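Local coordinates for beta-lactamase-like protein (Novosphingobium pentaromativorans US6-1, PDB 6AUF), which probably hydrolyses beta-lactam antibiotics, as a zinc-dependent metallo-beta-lactamase of the B3 type with two zinc ions in its active site, at residues T105-H110 against Y208-T213; L175-R180 against W192-C197; H42-A47 against G57-A62; H72-S77 against R101-S106. One frame throughout, in Å; residues are numbered along the deposited sequence.

Contact 1 of 4, residues T105-H110 against Y208-T213. With ZN (zinc ion), chain C.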
loop_
_atom_site.group_PDB
_atom_site.type_symbol
_atom_site.label_atom_id
_atom_site.label_comp_id
_atom_site.label_asym_id
_atom_site.label_seq_id
_atom_site.Cartn_x
_atom_site.Cartn_y
_atom_site.Cartn_z
ATOM N N THR A 105 -0.491 -0.447 7.071
ATOM C CA THR A 105 -0.578 -1.374 5.951
ATOM C C THR A 105 -1.506 -0.824 4.883
ATOM O O THR A 105 -2.451 -0.088 5.173
ATOM C CB THR A 105 -1.084 -2.765 6.367
ATOM O OG1 THR A 105 -2.337 -2.650 7.058
ATOM C CG2 THR A 105 -0.059 -3.460 7.240
ATOM N N SER A 106 -1.206 -1.181 3.637
ATOM C CA SER A 106 -2.145 -0.943 2.547
ATOM C C SER A 106 -3.263 -1.986 2.601
ATOM O O SER A 106 -4.427 -1.652 2.840
ATOM C CB SER A 106 -1.412 -0.973 1.209
ATOM O OG SER A 106 -0.744 -2.213 1.086
ATOM N N HIS A 107 -2.918 -3.261 2.407
ATOM C CA HIS A 107 -3.915 -4.320 2.490
ATOM C C HIS A 107 -3.251 -5.580 3.031
ATOM O O HIS A 107 -2.048 -5.618 3.268
ATOM C CB HIS A 107 -4.634 -4.526 1.146
ATOM C CG HIS A 107 -3.845 -5.265 0.110
ATOM N ND1 HIS A 107 -3.246 -4.635 -0.961
ATOM C CD2 HIS A 107 -3.613 -6.589 -0.058
ATOM C CE1 HIS A 107 -2.675 -5.539 -1.739
ATOM N NE2 HIS A 107 -2.870 -6.730 -1.206
ATOM N N GLU A 108 -4.061 -6.607 3.267
ATOM C CA GLU A 108 -3.733 -7.662 4.222
ATOM C C GLU A 108 -3.216 -8.928 3.550
ATOM O O GLU A 108 -3.504 -10.045 3.992
ATOM C CB GLU A 108 -4.957 -7.961 5.088
ATOM C CG GLU A 108 -6.133 -8.680 4.384
ATOM C CD GLU A 108 -7.091 -7.747 3.654
ATOM O OE1 GLU A 108 -8.251 -8.160 3.417
ATOM O OE2 GLU A 108 -6.692 -6.612 3.325
ATOM N N HIS A 109 -2.429 -8.784 2.495
ATOM C CA HIS A 109 -1.822 -9.915 1.810
ATOM C C HIS A 109 -0.349 -10.033 2.181
ATOM O O HIS A 109 0.282 -9.050 2.574
ATOM C CB HIS A 109 -2.001 -9.776 0.301
ATOM C CG HIS A 109 -3.426 -9.941 -0.141
ATOM N ND1 HIS A 109 -3.903 -9.436 -1.330
ATOM C CD2 HIS A 109 -4.477 -10.555 0.456
ATOM C CE1 HIS A 109 -5.180 -9.737 -1.453
ATOM N NE2 HIS A 109 -5.553 -10.418 -0.384
ATOM N N HIS A 110 0.184 -11.259 2.065
ATOM C CA HIS A 110 1.537 -11.560 2.546
ATOM C C HIS A 110 2.601 -10.740 1.824
ATOM O O HIS A 110 3.621 -10.374 2.420
ATOM C CB HIS A 110 1.841 -13.041 2.356
ATOM C CG HIS A 110 1.988 -13.417 0.920
ATOM N ND1 HIS A 110 3.191 -13.352 0.254
ATOM C CD2 HIS A 110 1.068 -13.787 -0.002
ATOM C CE1 HIS A 110 3.014 -13.707 -1.005
ATOM N NE2 HIS A 110 1.735 -13.978 -1.186
ATOM N N TYR A 208 -0.976 7.267 -0.888
ATOM C CA TYR A 208 -0.574 5.869 -1.005
ATOM C C TYR A 208 -1.848 5.048 -1.239
ATOM O O TYR A 208 -2.452 4.474 -0.323
ATOM C CB TYR A 208 0.197 5.440 0.237
ATOM C CG TYR A 208 0.865 4.083 0.129
ATOM C CD1 TYR A 208 1.641 3.750 -0.986
ATOM C CD2 TYR A 208 0.736 3.137 1.152
ATOM C CE1 TYR A 208 2.248 2.505 -1.094
ATOM C CE2 TYR A 208 1.338 1.889 1.054
ATOM C CZ TYR A 208 2.090 1.581 -0.072
ATOM O OH TYR A 208 2.689 0.353 -0.171
ATOM N N ALA A 209 -2.283 5.029 -2.503
ATOM C CA ALA A 209 -3.527 4.361 -2.871
ATOM C C ALA A 209 -3.247 2.884 -3.090
ATOM O O ALA A 209 -2.381 2.521 -3.895
ATOM C CB ALA A 209 -4.146 4.978 -4.123
ATOM N N ASP A 210 -3.972 2.045 -2.357
ATOM C CA ASP A 210 -3.789 0.603 -2.365
ATOM C C ASP A 210 -3.970 0.023 -3.764
ATOM O O ASP A 210 -4.575 0.640 -4.647
ATOM C CB ASP A 210 -4.791 -0.038 -1.416
ATOM C CG ASP A 210 -4.442 -1.455 -1.083
ATOM O OD1 ASP A 210 -3.373 -1.941 -1.535
ATOM O OD2 ASP A 210 -5.238 -2.073 -0.349
ATOM N N SER A 211 -3.439 -1.191 -3.959
ATOM C CA SER A 211 -3.806 -1.981 -5.131
ATOM C C SER A 211 -5.319 -1.948 -5.311
ATOM O O SER A 211 -6.071 -1.987 -4.334
ATOM C CB SER A 211 -3.346 -3.431 -4.973
ATOM O OG SER A 211 -2.069 -3.488 -4.373
ATOM N N ALA A 212 -5.771 -1.881 -6.564
ATOM C CA ALA A 212 -7.201 -1.747 -6.827
ATOM C C ALA A 212 -7.712 -2.829 -7.771
ATOM O O ALA A 212 -8.792 -2.679 -8.361
ATOM C CB ALA A 212 -7.528 -0.358 -7.377
ATOM N N THR A 213 -6.965 -3.918 -7.907
ATOM C CA THR A 213 -7.283 -4.962 -8.868
ATOM C C THR A 213 -8.323 -5.904 -8.281
ATOM O O THR A 213 -8.167 -6.377 -7.151
ATOM C CB THR A 213 -6.010 -5.729 -9.238
ATOM O OG1 THR A 213 -5.373 -6.194 -8.039
ATOM C CG2 THR A 213 -5.031 -4.814 -9.977
HETATM ZN ZN ZN C . -3.260 -8.202 -2.632
#
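H107 and D210 meet edge to edge, the ring and the carboxylate only 29° apart in plane. H107 opens the H-X-H-X-D-H zinc motif of the metallo-beta-lactamase fold. D210 lies in the loop after strand 203-208. The bond between them runs from H107 ND1 to D210 OD1 at 2.8 Å, with an N-H...O angle of 174°. OD1 uses its syn lone pair and lies almost in the ring plane. The two side chains as a whole run at about a right angle to each other. H107 CG sits between its own backbone N and carbonyl carbon (chi1 76°). That carries the ring toward D210, and its turn about chi2 gives ND1 to the aspartate and NE2 to the metal. NE2 binds the zinc ion at 2.1 Å, and H109 ND1 binds the same ion at 1.9 Å. H185 is the third histidine of that site. D210 is thus a second-shell residue. It fixes the rotation of the H107 ring and probably makes the imidazole a stronger zinc ligand. Its other oxygen, OD2, is hydrogen-bonded to S189 OG, so the carboxylate is itself held. The zinc ligand H109 is steadied in a similar way, through NE2 and D146. H109 also takes the N-cap position of helix 110-113, which carries the second zinc site's D111 and H112. S106 sits beside the carboxylate, with CB 3.5 Å from D210 OD1. The Y208 ring approaches the same S106 CB obliquely, through CE2 at 4.0 Å. At the H107 ring edge, close to its plane, S211 OG lies 3.4 Å from CE1.

Contact 2 of 4, residues L175-R180 against W192-C197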
loop_
_atom_site.group_PDB
_atom_site.type_symbol
_atom_site.label_atom_id
_atom_site.label_comp_id
_atom_site.label_asym_id
_atom_site.label_seq_id
_atom_site.Cartn_x
_atom_site.Cartn_y
_atom_site.Cartn_z
ATOM N N LEU A 175 3.076 14.909 12.432
ATOM C CA LEU A 175 2.639 13.996 11.388
ATOM C C LEU A 175 1.151 13.707 11.522
ATOM O O LEU A 175 0.627 13.544 12.630
ATOM C CB LEU A 175 3.404 12.681 11.467
ATOM C CG LEU A 175 4.877 12.665 11.123
ATOM C CD1 LEU A 175 5.333 11.227 11.042
ATOM C CD2 LEU A 175 5.059 13.355 9.809
ATOM N N ALA A 176 0.474 13.625 10.381
ATOM C CA ALA A 176 -0.937 13.259 10.363
ATOM C C ALA A 176 -1.180 12.476 9.078
ATOM O O ALA A 176 -1.324 13.071 8.008
ATOM C CB ALA A 176 -1.834 14.487 10.454
ATOM N N LEU A 177 -1.212 11.150 9.192
ATOM C CA LEU A 177 -1.574 10.273 8.086
ATOM C C LEU A 177 -3.035 9.864 8.245
ATOM O O LEU A 177 -3.417 9.250 9.250
ATOM C CB LEU A 177 -0.666 9.046 8.032
ATOM C CG LEU A 177 0.803 9.251 7.626
ATOM C CD1 LEU A 177 1.687 9.683 8.806
ATOM C CD2 LEU A 177 1.347 7.973 6.993
ATOM N N THR A 178 -3.853 10.201 7.266
ATOM C CA THR A 178 -5.285 9.985 7.380
ATOM C C THR A 178 -5.721 8.876 6.415
ATOM O O THR A 178 -5.359 8.880 5.231
ATOM C CB THR A 178 -6.013 11.320 7.181
ATOM O OG1 THR A 178 -7.167 11.144 6.361
ATOM C CG2 THR A 178 -5.063 12.353 6.564
ATOM N N VAL A 179 -6.463 7.893 6.952
ATOM C CA VAL A 179 -6.781 6.633 6.281
ATOM C C VAL A 179 -8.203 6.652 5.716
ATOM O O VAL A 179 -9.124 7.266 6.265
ATOM C CB VAL A 179 -6.628 5.444 7.251
ATOM C CG1 VAL A 179 -7.848 5.386 8.182
ATOM C CG2 VAL A 179 -6.489 4.139 6.482
ATOM N N ARG A 180 -8.384 5.935 4.616
ATOM C CA ARG A 180 -9.686 5.677 4.039
ATOM C C ARG A 180 -9.816 4.176 3.826
ATOM O O ARG A 180 -8.905 3.549 3.268
ATOM C CB ARG A 180 -9.883 6.395 2.694
ATOM C CG ARG A 180 -10.021 7.927 2.724
ATOM C CD ARG A 180 -11.037 8.453 3.691
ATOM N NE ARG A 180 -12.380 7.915 3.468
ATOM C CZ ARG A 180 -13.377 8.571 2.872
ATOM N NH1 ARG A 180 -13.191 9.799 2.406
ATOM N NH2 ARG A 180 -14.574 7.995 2.735
ATOM N N TRP A 192 -3.992 5.696 2.108
ATOM C CA TRP A 192 -3.464 6.663 3.051
ATOM C C TRP A 192 -3.117 7.974 2.354
ATOM O O TRP A 192 -2.759 7.996 1.172
ATOM C CB TRP A 192 -2.239 6.095 3.748
ATOM C CG TRP A 192 -2.544 4.925 4.638
ATOM C CD1 TRP A 192 -2.558 3.607 4.283
ATOM C CD2 TRP A 192 -2.855 4.968 6.036
ATOM N NE1 TRP A 192 -2.859 2.826 5.372
ATOM C CE2 TRP A 192 -3.046 3.638 6.462
ATOM C CE3 TRP A 192 -3.009 6.001 6.965
ATOM C CZ2 TRP A 192 -3.375 3.312 7.783
ATOM C CZ3 TRP A 192 -3.342 5.675 8.282
ATOM C CH2 TRP A 192 -3.516 4.343 8.674
ATOM N N THR A 193 -3.184 9.064 3.116
ATOM C CA THR A 193 -3.099 10.408 2.560
ATOM C C THR A 193 -2.440 11.331 3.584
ATOM O O THR A 193 -2.782 11.282 4.773
ATOM C CB THR A 193 -4.522 10.876 2.168
ATOM O OG1 THR A 193 -4.582 11.126 0.758
ATOM C CG2 THR A 193 -5.011 12.100 2.965
ATOM N N TRP A 194 -1.491 12.156 3.138
ATOM C CA TRP A 194 -0.830 13.103 4.039
ATOM C C TRP A 194 -0.118 14.169 3.219
ATOM O O TRP A 194 0.080 14.021 2.013
ATOM C CB TRP A 194 0.165 12.415 4.987
ATOM C CG TRP A 194 1.363 11.797 4.305
ATOM C CD1 TRP A 194 2.614 12.355 4.156
ATOM C CD2 TRP A 194 1.432 10.507 3.702
ATOM N NE1 TRP A 194 3.454 11.485 3.489
ATOM C CE2 TRP A 194 2.758 10.344 3.199
ATOM C CE3 TRP A 194 0.510 9.470 3.527
ATOM C CZ2 TRP A 194 3.171 9.189 2.535
ATOM C CZ3 TRP A 194 0.926 8.317 2.866
ATOM C CH2 TRP A 194 2.239 8.186 2.380
ATOM N N GLN A 195 0.247 15.256 3.891
ATOM C CA GLN A 195 0.909 16.381 3.239
ATOM C C GLN A 195 2.428 16.296 3.371
ATOM O O GLN A 195 2.959 15.879 4.407
ATOM C CB GLN A 195 0.416 17.708 3.814
ATOM C CG GLN A 195 1.094 18.904 3.175
ATOM C CD GLN A 195 0.535 20.217 3.672
ATOM O OE1 GLN A 195 -0.262 20.850 2.992
ATOM N NE2 GLN A 195 0.950 20.633 4.863
ATOM N N ALA A 196 3.122 16.690 2.301
ATOM C CA ALA A 196 4.576 16.727 2.258
ATOM C C ALA A 196 5.028 18.031 1.616
ATOM O O ALA A 196 4.426 18.502 0.648
ATOM C CB ALA A 196 5.142 15.538 1.486
ATOM N N CYS A 197 6.086 18.618 2.159
ATOM C CA CYS A 197 6.586 19.885 1.655
ATOM C C CYS A 197 8.080 19.775 1.403
ATOM O O CYS A 197 8.807 19.140 2.175
ATOM C CB CYS A 197 6.275 21.011 2.631
ATOM S SG CYS A 197 4.537 21.002 3.161
#
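T178 N donates to T193 O at 2.9 Å and nearly straight, at 176°. The bond in the other direction, T193 N to T178 O, is weak. These two bonds mark the antiparallel hydrogen-bonded pair of a beta hairpin, formed by strands 175-181 and 190-197. V179 and W192 form the non-hydrogen-bonded pair next to it. Their side chains lie on the sheet face that carries the large apolar groups. V179 CG2 stands anti to its backbone N, which puts the methyl over the middle of the W192 six-membered ring in a CH-pi contact. V179 CG2 is 3.5 Å from the centroid of that ring, 12° off its normal. L177 O lies at the edge of the same ring, near its plane. The indole NE1 is bonded to T105 O, which fixes the rotation of W192. L177 and W194 run side by side in the same direction, and L177 CD2 lies over the W194 face toward its rim. W194 NE1 pairs with T53 OG1. V73 and I75 of strand 72-75 pack against L177, so this face is turned to the other sheet. On the opposite face the two threonines meet through their methyls, T178 CG2 and T193 CG2, at 3.6 Å.

Contact 3 of 4, residues H42-A47 against G57-A62; sequences HPAPPA and GTCGIA
H42 O takes the N-H of C59 at 3.0 Å, with an N-H...O angle of 176° and the donor nearly in line with the C=O bond. This is the single hydrogen bond between 42-47 and 57-62. T58 CB lies against the same oxygen. Most of the rest is packing round the C59 sulfur and the A44 methyl. A44 CB points into the turn of the other segment and reaches C59 SG at 3.6 Å. The same methyl lies against C59 N and the carbonyl carbon of T58. The H42 ring comes to the sulfur obliquely, its ND1 3.8 Å from SG. H42 CG is anti to the backbone N (chi1 -171°), which turns the ring back over P43. P43 CD lies over one ring face, toward its rim, and ND1 makes a weak bond to P43 O.

The next shell fixes the shape of 57-62. T58 OG1 accepts the N-H of I61 at 3.0 Å and that of G60 at 3.1 Å, while T58 N is bonded to I61 O. The same hydroxyl is hydrogen-bonded to W40 O, which ties the turn to the end of helix 37-40. T58 O is held by Y55 OH. C59 is joined to C31 by a disulfide, which fixes it to the N-terminal region. Helix 27-30 adds L27 against A44.

I61 touches H251, a ligand of the second zinc ion. The T58 pattern is an ST motif combined with an ST turn, in the loop that links strands 53-55 and 64-66 of the seven-stranded sheet.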
loop_
_atom_site.group_PDB
_atom_site.type_symbol
_atom_site.label_atom_id
_atom_site.label_comp_id
_atom_site.label_asym_id
_atom_site.label_seq_id
_atom_site.Cartn_x
_atom_site.Cartn_y
_atom_site.Cartn_z
ATOM N N HIS A 42 13.487 -8.584 -3.942
ATOM C CA HIS A 42 14.736 -8.191 -4.567
ATOM C C HIS A 42 15.120 -6.791 -4.124
ATOM O O HIS A 42 14.302 -5.865 -4.236
ATOM C CB HIS A 42 14.602 -8.238 -6.081
ATOM C CG HIS A 42 15.896 -8.050 -6.793
ATOM N ND1 HIS A 42 16.516 -6.824 -6.884
ATOM C CD2 HIS A 42 16.701 -8.931 -7.427
ATOM C CE1 HIS A 42 17.642 -6.955 -7.555
ATOM N NE2 HIS A 42 17.774 -8.222 -7.898
ATOM N N PRO A 43 16.331 -6.591 -3.617
ATOM C CA PRO A 43 16.656 -5.310 -2.982
ATOM C C PRO A 43 16.764 -4.186 -3.997
ATOM O O PRO A 43 17.298 -4.355 -5.092
ATOM C CB PRO A 43 18.001 -5.581 -2.303
ATOM C CG PRO A 43 18.161 -7.085 -2.333
ATOM C CD PRO A 43 17.467 -7.522 -3.569
ATOM N N ALA A 44 16.237 -3.034 -3.620
ATOM C CA ALA A 44 16.258 -1.798 -4.373
ATOM C C ALA A 44 16.906 -0.710 -3.528
ATOM O O ALA A 44 16.798 -0.726 -2.298
ATOM C CB ALA A 44 14.840 -1.358 -4.770
ATOM N N PRO A 45 17.593 0.239 -4.145
ATOM C CA PRO A 45 18.164 1.328 -3.376
ATOM C C PRO A 45 17.045 2.194 -2.835
ATOM O O PRO A 45 16.047 2.418 -3.537
ATOM C CB PRO A 45 19.003 2.085 -4.410
ATOM C CG PRO A 45 18.236 1.900 -5.676
ATOM C CD PRO A 45 17.635 0.509 -5.595
ATOM N N PRO A 46 17.156 2.681 -1.602
ATOM C CA PRO A 46 16.135 3.601 -1.093
ATOM C C PRO A 46 16.084 4.842 -1.970
ATOM O O PRO A 46 17.017 5.147 -2.716
ATOM C CB PRO A 46 16.612 3.936 0.328
ATOM C CG PRO A 46 17.731 2.964 0.632
ATOM C CD PRO A 46 18.308 2.561 -0.692
ATOM N N ALA A 47 14.970 5.555 -1.898
ATOM C CA ALA A 47 14.863 6.779 -2.671
ATOM C C ALA A 47 14.017 7.787 -1.913
ATOM O O ALA A 47 13.317 7.460 -0.955
ATOM C CB ALA A 47 14.282 6.531 -4.064
ATOM N N GLY A 57 11.163 0.364 0.073
ATOM C CA GLY A 57 10.757 -0.985 -0.255
ATOM C C GLY A 57 11.747 -1.662 -1.178
ATOM O O GLY A 57 12.894 -1.232 -1.337
ATOM N N THR A 58 11.285 -2.751 -1.796
ATOM C CA THR A 58 12.055 -3.520 -2.757
ATOM C C THR A 58 11.715 -3.078 -4.173
ATOM O O THR A 58 10.912 -2.165 -4.395
ATOM C CB THR A 58 11.780 -5.015 -2.617
ATOM O OG1 THR A 58 10.507 -5.305 -3.203
ATOM C CG2 THR A 58 11.776 -5.429 -1.162
ATOM N N CYS A 59 12.340 -3.757 -5.145
ATOM C CA CYS A 59 12.082 -3.502 -6.558
ATOM C C CYS A 59 10.647 -3.830 -6.963
ATOM O O CYS A 59 10.145 -3.255 -7.936
ATOM C CB CYS A 59 13.058 -4.307 -7.421
ATOM S SG CYS A 59 14.741 -3.593 -7.598
ATOM N N GLY A 60 9.983 -4.734 -6.244
ATOM C CA GLY A 60 8.657 -5.169 -6.622
ATOM C C GLY A 60 7.546 -4.687 -5.702
ATOM O O GLY A 60 6.416 -4.472 -6.154
ATOM N N ILE A 61 7.844 -4.511 -4.417
ATOM C CA ILE A 61 6.844 -4.150 -3.420
ATOM C C ILE A 61 7.281 -2.868 -2.729
ATOM O O ILE A 61 8.430 -2.757 -2.289
ATOM C CB ILE A 61 6.634 -5.273 -2.388
ATOM C CG1 ILE A 61 6.209 -6.573 -3.079
ATOM C CG2 ILE A 61 5.607 -4.833 -1.359
ATOM C CD1 ILE A 61 4.827 -6.509 -3.759
ATOM N N ALA A 62 6.364 -1.917 -2.609
ATOM C CA ALA A 62 6.690 -0.661 -1.954
ATOM C C ALA A 62 6.700 -0.818 -0.440
ATOM O O ALA A 62 6.112 -1.738 0.132
ATOM C CB ALA A 62 5.704 0.445 -2.343
#

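Contact 4 of 4, residues H72-S77 against R101-S106; sequences HVLIDS and RWILTS
Two donors of S106 meet the two oxygens of the D76 carboxylate, each on the syn side and tilted out of its plane. S106 N gives to D76 OD1 at 2.9 Å, and S106 OG gives to D76 OD2 at 2.9 Å. Y208 OH is also bonded to OD2, so three bonds grip the buried acid. D76 CG is anti to its carbonyl carbon (chi1 -75°), and this swings the carboxylate across to the neighbouring strand end. The W102 indole leads away from the contact, leaving its CB to touch V73 CG1. The H72 ring stacks edge-to-face with F95.

Upstream, strands 72-75 and 101-104 run parallel, 16° apart. L74 is bonded at both its N and its O, to W102 O and L104 N. R101 N to H72 O and D76 N to L104 O extend the pairing at the two ends. On the face of V73, I75 and L104, V73 CG1 lies 3.6 Å from L104 CD1. I75 CG1 packs on L104 CB at 4.0 Å. L74 and I103 point to the other face, where L74 CD2 and I103 CG1 come within 4.5 Å.

The two strands and helix 83-91 form a beta-alpha-beta unit. Helix 116-121 covers the L74 and I103 face through L119 and I116. Strands 169-172 and 175-181 cover the V73 and L104 face through V170 and L177.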
loop_
_atom_site.group_PDB
_atom_site.type_symbol
_atom_site.label_atom_id
_atom_site.label_comp_id
_atom_site.label_asym_id
_atom_site.label_seq_id
_atom_site.Cartn_x
_atom_site.Cartn_y
_atom_site.Cartn_z
ATOM N N HIS A 72 8.910 8.353 13.282
ATOM C CA HIS A 72 8.492 8.097 11.915
ATOM C C HIS A 72 7.293 7.154 11.861
ATOM O O HIS A 72 6.923 6.503 12.844
ATOM C CB HIS A 72 9.652 7.520 11.104
ATOM C CG HIS A 72 10.955 8.191 11.386
ATOM N ND1 HIS A 72 11.141 9.546 11.218
ATOM C CD2 HIS A 72 12.128 7.704 11.857
ATOM C CE1 HIS A 72 12.377 9.862 11.564
ATOM N NE2 HIS A 72 12.994 8.763 11.957
ATOM N N VAL A 73 6.689 7.097 10.677
ATOM C CA VAL A 73 5.660 6.125 10.341
ATOM C C VAL A 73 6.135 5.336 9.128
ATOM O O VAL A 73 6.837 5.855 8.254
ATOM C CB VAL A 73 4.298 6.804 10.080
ATOM C CG1 VAL A 73 3.219 5.771 9.784
ATOM C CG2 VAL A 73 3.909 7.650 11.276
ATOM N N LEU A 74 5.772 4.058 9.097
ATOM C CA LEU A 74 6.200 3.143 8.049
ATOM C C LEU A 74 4.983 2.355 7.585
ATOM O O LEU A 74 4.237 1.828 8.415
ATOM C CB LEU A 74 7.304 2.201 8.558
ATOM C CG LEU A 74 7.789 1.129 7.576
ATOM C CD1 LEU A 74 8.581 1.742 6.424
ATOM C CD2 LEU A 74 8.595 0.030 8.269
ATOM N N ILE A 75 4.773 2.292 6.269
ATOM C CA ILE A 75 3.620 1.613 5.685
ATOM C C ILE A 75 4.116 0.426 4.869
ATOM O O ILE A 75 4.873 0.596 3.903
ATOM C CB ILE A 75 2.776 2.553 4.812
ATOM C CG1 ILE A 75 2.472 3.851 5.552
ATOM C CG2 ILE A 75 1.470 1.860 4.367
ATOM C CD1 ILE A 75 1.772 4.873 4.678
ATOM N N ASP A 76 3.680 -0.773 5.254
ATOM C CA ASP A 76 3.959 -2.012 4.539
ATOM C C ASP A 76 5.359 -2.534 4.811
ATOM O O ASP A 76 6.316 -1.768 4.971
ATOM C CB ASP A 76 3.747 -1.835 3.038
ATOM C CG ASP A 76 2.282 -1.788 2.667
ATOM O OD1 ASP A 76 1.456 -2.192 3.507
ATOM O OD2 ASP A 76 1.958 -1.357 1.543
ATOM N N SER A 77 5.470 -3.857 4.865
ATOM C CA SER A 77 6.721 -4.531 5.132
ATOM C C SER A 77 7.339 -5.165 3.898
ATOM O O SER A 77 8.533 -5.479 3.916
ATOM C CB SER A 77 6.501 -5.624 6.184
ATOM O OG SER A 77 5.674 -6.648 5.652
ATOM N N ARG A 101 7.514 4.865 14.972
ATOM C CA ARG A 101 6.586 4.610 16.060
ATOM C C ARG A 101 5.346 3.839 15.633
ATOM O O ARG A 101 4.763 3.135 16.461
ATOM C CB ARG A 101 6.177 5.934 16.714
ATOM C CG ARG A 101 7.329 6.588 17.473
ATOM C CD ARG A 101 8.157 5.500 18.146
ATOM N NE ARG A 101 9.186 6.009 19.051
ATOM C CZ ARG A 101 10.127 5.248 19.604
ATOM N NH1 ARG A 101 10.168 3.947 19.335
ATOM N NH2 ARG A 101 11.029 5.786 20.418
ATOM N N TRP A 102 4.948 3.929 14.370
ATOM C CA TRP A 102 3.767 3.236 13.869
ATOM C C TRP A 102 4.108 2.475 12.599
ATOM O O TRP A 102 4.885 2.952 11.768
ATOM C CB TRP A 102 2.632 4.216 13.576
ATOM C CG TRP A 102 2.070 4.808 14.820
ATOM C CD1 TRP A 102 2.432 5.982 15.405
ATOM C CD2 TRP A 102 1.060 4.234 15.658
ATOM N NE1 TRP A 102 1.708 6.180 16.551
ATOM C CE2 TRP A 102 0.859 5.121 16.733
ATOM C CE3 TRP A 102 0.302 3.053 15.600
ATOM C CZ2 TRP A 102 -0.073 4.874 17.744
ATOM C CZ3 TRP A 102 -0.618 2.806 16.602
ATOM C CH2 TRP A 102 -0.799 3.714 17.661
ATOM N N ILE A 103 3.530 1.286 12.462
ATOM C CA ILE A 103 3.565 0.536 11.215
ATOM C C ILE A 103 2.129 0.406 10.728
ATOM O O ILE A 103 1.250 -0.038 11.479
ATOM C CB ILE A 103 4.232 -0.843 11.382
ATOM C CG1 ILE A 103 5.733 -0.700 11.605
ATOM C CG2 ILE A 103 4.018 -1.706 10.160
ATOM C CD1 ILE A 103 6.337 -1.927 12.226
ATOM N N LEU A 104 1.890 0.837 9.495
ATOM C CA LEU A 104 0.589 0.785 8.852
ATOM C C LEU A 104 0.668 -0.176 7.673
ATOM O O LEU A 104 1.745 -0.664 7.314
ATOM C CB LEU A 104 0.148 2.174 8.379
ATOM C CG LEU A 104 0.306 3.294 9.404
ATOM C CD1 LEU A 104 0.007 4.631 8.756
ATOM C CD2 LEU A 104 -0.586 3.065 10.627
ATOM N N THR A 105 -0.491 -0.447 7.071
ATOM C CA THR A 105 -0.578 -1.374 5.951
ATOM C C THR A 105 -1.506 -0.824 4.883
ATOM O O THR A 105 -2.451 -0.088 5.173
ATOM C CB THR A 105 -1.084 -2.765 6.367
ATOM O OG1 THR A 105 -2.337 -2.650 7.058
ATOM C CG2 THR A 105 -0.059 -3.460 7.240
ATOM N N SER A 106 -1.206 -1.181 3.637
ATOM C CA SER A 106 -2.145 -0.943 2.547
ATOM C C SER A 106 -3.263 -1.986 2.601
ATOM O O SER A 106 -4.427 -1.652 2.840
ATOM C CB SER A 106 -1.412 -0.973 1.209
ATOM O OG SER A 106 -0.744 -2.213 1.086
#

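Overall arrangement
From the N terminus, contact 3 closes first, a short loop round the hairpin of strands 47-50 and 53-55. Contact 4 follows and closes the crossover through helix 83-91 in the seven-stranded sheet. Contact 1 opens on the residues where contact 4 ends, T105 and S106. It closes the longest loop, which returns at 208-213. Contact 2, the hairpin of the five-stranded sheet, falls wholly within that loop. The two sheets meet where L177 CD2 faces I75 CD1; W192 of contact 2 also reaches the loop after strand 100-104. Y208 also packs on I75, so contact 1 rests on contact 4. Contacts 2 and 3 do not touch.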